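Local structure of type IV secretion protein Dot (Legionella pneumophila, 6KS5) at residues E153-L157 and V218-E224. The protein is a deubiquitinase that probably cleaves K63-linked polyubiquitin chains and so regulates their association with the Legionella phagosome. Residues are numbered along the deposited sequence; the frame is centred on the assembly and turned at random.
Sequences EFGAL and VKLSYIE
Glu153 and Ser221 bring the two backbones together, their CA atoms 5.5 Å apart, where each chain turns into a helix; toward Ala156 and Val218 the CA separation widens to 6.9 Å. The link is polar: Ser221 OG lies 2.6 Å from Glu153 O and 2.7 Å from Glu224 OE2, and its single proton can serve either acceptor. A chi1 of 62° sets this hydroxyl between the backbone N and carbonyl carbon of Ser221, from where it reaches both oxygens. Glu224 folds back along its own helix start, bent at chi2 (91°), and OE2 accepts the Ser221 N-H over 2.6 Å on the syn side of the carboxylate, 21° out of its plane. The other oxygen, OE1, faces Ala156 CB, which also packs against Val218 CG1 at 4.3 Å. On the flank, Ile223 extends CD1 to Phe154 CE1, 3.8 Å away, the two side chains meeting at a slant, and the Tyr222 hydroxyl comes near Glu153 CB. Lys128 adjoins both Phe154 and Ile223, while Tyr209 and Leu213 of helix 193-214 pack against Glu224. Ser221 is the N-cap of helix 222-231, and Glu224 at N3 accepts its backbone N-H, one half of a capping box; the reciprocal bond from Glu224 N is missing, the hydroxyl instead meeting the turn entering helix 155-160 and joining two helix N-termini in this mainly helical region.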
loop_
_atom_site.group_PDB
_atom_site.type_symbol
_atom_site.label_atom_id
_atom_site.label_comp_id
_atom_site.label_asym_id
_atom_site.label_seq_id
_atom_site.Cartn_x
_atom_site.Cartn_y
_atom_site.Cartn_z
ATOM N N GLU A 153 -5.226 0.761 -12.323
ATOM C CA GLU A 153 -5.589 1.111 -10.954
ATOM C C GLU A 153 -6.094 -0.085 -10.155
ATOM O O GLU A 153 -6.074 -0.042 -8.921
ATOM C CB GLU A 153 -6.664 2.204 -10.958
ATOM C CG GLU A 153 -7.794 1.985 -11.970
ATOM C CD GLU A 153 -7.400 2.322 -13.406
ATOM O OE1 GLU A 153 -6.247 2.767 -13.620
ATOM O OE2 GLU A 153 -8.238 2.124 -14.320
ATOM N N PHE A 154 -6.576 -1.139 -10.812
ATOM C CA PHE A 154 -7.054 -2.321 -10.110
ATOM C C PHE A 154 -6.029 -3.451 -10.099
ATOM O O PHE A 154 -6.402 -4.611 -9.903
ATOM C CB PHE A 154 -8.362 -2.816 -10.725
ATOM C CG PHE A 154 -9.488 -1.818 -10.676
ATOM C CD1 PHE A 154 -10.195 -1.595 -9.503
ATOM C CD2 PHE A 154 -9.857 -1.125 -11.811
ATOM C CE1 PHE A 154 -11.241 -0.691 -9.464
ATOM C CE2 PHE A 154 -10.899 -0.223 -11.777
ATOM C CZ PHE A 154 -11.591 -0.007 -10.599
ATOM N N GLY A 155 -4.747 -3.134 -10.286
ATOM C CA GLY A 155 -3.752 -4.186 -10.432
ATOM C C GLY A 155 -3.664 -5.091 -9.218
ATOM O O GLY A 155 -3.619 -6.316 -9.345
ATOM N N ALA A 156 -3.638 -4.499 -8.021
ATOM C CA ALA A 156 -3.547 -5.299 -6.805
ATOM C C ALA A 156 -4.767 -6.199 -6.644
ATOM O O ALA A 156 -4.647 -7.351 -6.207
ATOM C CB ALA A 156 -3.383 -4.387 -5.589
ATOM N N LEU A 157 -5.950 -5.690 -7.000
ATOM C CA LEU A 157 -7.164 -6.495 -6.911
ATOM C C LEU A 157 -7.203 -7.558 -8.001
ATOM O O LEU A 157 -7.667 -8.683 -7.769
ATOM C CB LEU A 157 -8.393 -5.594 -6.994
ATOM C CG LEU A 157 -9.755 -6.278 -6.936
ATOM C CD1 LEU A 157 -10.240 -6.348 -5.505
ATOM C CD2 LEU A 157 -10.763 -5.539 -7.803
ATOM N N VAL A 218 4.105 -5.271 -3.506
ATOM C CA VAL A 218 2.783 -5.053 -4.092
ATOM C C VAL A 218 2.453 -3.571 -3.970
ATOM O O VAL A 218 2.377 -3.035 -2.858
ATOM C CB VAL A 218 1.712 -5.915 -3.402
ATOM C CG1 VAL A 218 0.310 -5.413 -3.737
ATOM C CG2 VAL A 218 1.856 -7.380 -3.791
ATOM N N LYS A 219 2.252 -2.902 -5.102
ATOM C CA LYS A 219 2.078 -1.457 -5.079
ATOM C C LYS A 219 0.609 -1.050 -5.070
ATOM O O LYS A 219 -0.256 -1.720 -5.639
ATOM C CB LYS A 219 2.783 -0.776 -6.253
ATOM C CG LYS A 219 4.172 -0.263 -5.900
ATOM C CD LYS A 219 4.242 0.532 -4.565
ATOM C CE LYS A 219 3.195 1.655 -4.389
ATOM N NZ LYS A 219 2.980 2.029 -2.944
ATOM N N LEU A 220 0.357 0.086 -4.433
ATOM C CA LEU A 220 -0.979 0.570 -4.137
ATOM C C LEU A 220 -1.361 1.703 -5.078
ATOM O O LEU A 220 -0.543 2.577 -5.389
ATOM C CB LEU A 220 -1.047 1.063 -2.692
ATOM C CG LEU A 220 -1.798 0.224 -1.662
ATOM C CD1 LEU A 220 -1.148 -1.140 -1.514
ATOM C CD2 LEU A 220 -1.819 0.959 -0.329
ATOM N N SER A 221 -2.609 1.674 -5.529
ATOM C CA SER A 221 -3.230 2.760 -6.261
ATOM C C SER A 221 -4.162 3.514 -5.318
ATOM O O SER A 221 -4.343 3.140 -4.158
ATOM C CB SER A 221 -3.989 2.212 -7.467
ATOM O OG SER A 221 -5.020 1.343 -7.032
ATOM N N TYR A 222 -4.790 4.574 -5.831
ATOM C CA TYR A 222 -5.667 5.377 -4.986
ATOM C C TYR A 222 -6.932 4.633 -4.574
ATOM O O TYR A 222 -7.633 5.107 -3.671
ATOM C CB TYR A 222 -6.026 6.687 -5.693
ATOM C CG TYR A 222 -6.660 6.500 -7.045
ATOM C CD1 TYR A 222 -5.882 6.355 -8.186
ATOM C CD2 TYR A 222 -8.041 6.474 -7.184
ATOM C CE1 TYR A 222 -6.462 6.182 -9.431
ATOM C CE2 TYR A 222 -8.630 6.302 -8.424
ATOM C CZ TYR A 222 -7.837 6.159 -9.545
ATOM O OH TYR A 222 -8.421 5.986 -10.781
ATOM N N ILE A 223 -7.222 3.484 -5.195
ATOM C CA ILE A 223 -8.379 2.674 -4.813
ATOM C C ILE A 223 -8.192 2.106 -3.412
ATOM O O ILE A 223 -8.989 2.365 -2.501
ATOM C CB ILE A 223 -8.604 1.541 -5.833
ATOM C CG1 ILE A 223 -9.028 2.104 -7.189
ATOM C CG2 ILE A 223 -9.612 0.521 -5.299
ATOM C CD1 ILE A 223 -10.500 2.315 -7.313
ATOM N N GLU A 224 -7.133 1.314 -3.225
ATOM C CA GLU A 224 -6.870 0.708 -1.923
ATOM C C GLU A 224 -6.669 1.770 -0.852
ATOM O O GLU A 224 -7.128 1.615 0.286
ATOM C CB GLU A 224 -5.640 -0.200 -1.999
ATOM C CG GLU A 224 -5.689 -1.260 -3.101
ATOM C CD GLU A 224 -5.086 -0.816 -4.426
ATOM O OE1 GLU A 224 -5.105 -1.621 -5.379
ATOM O OE2 GLU A 224 -4.582 0.319 -4.521
#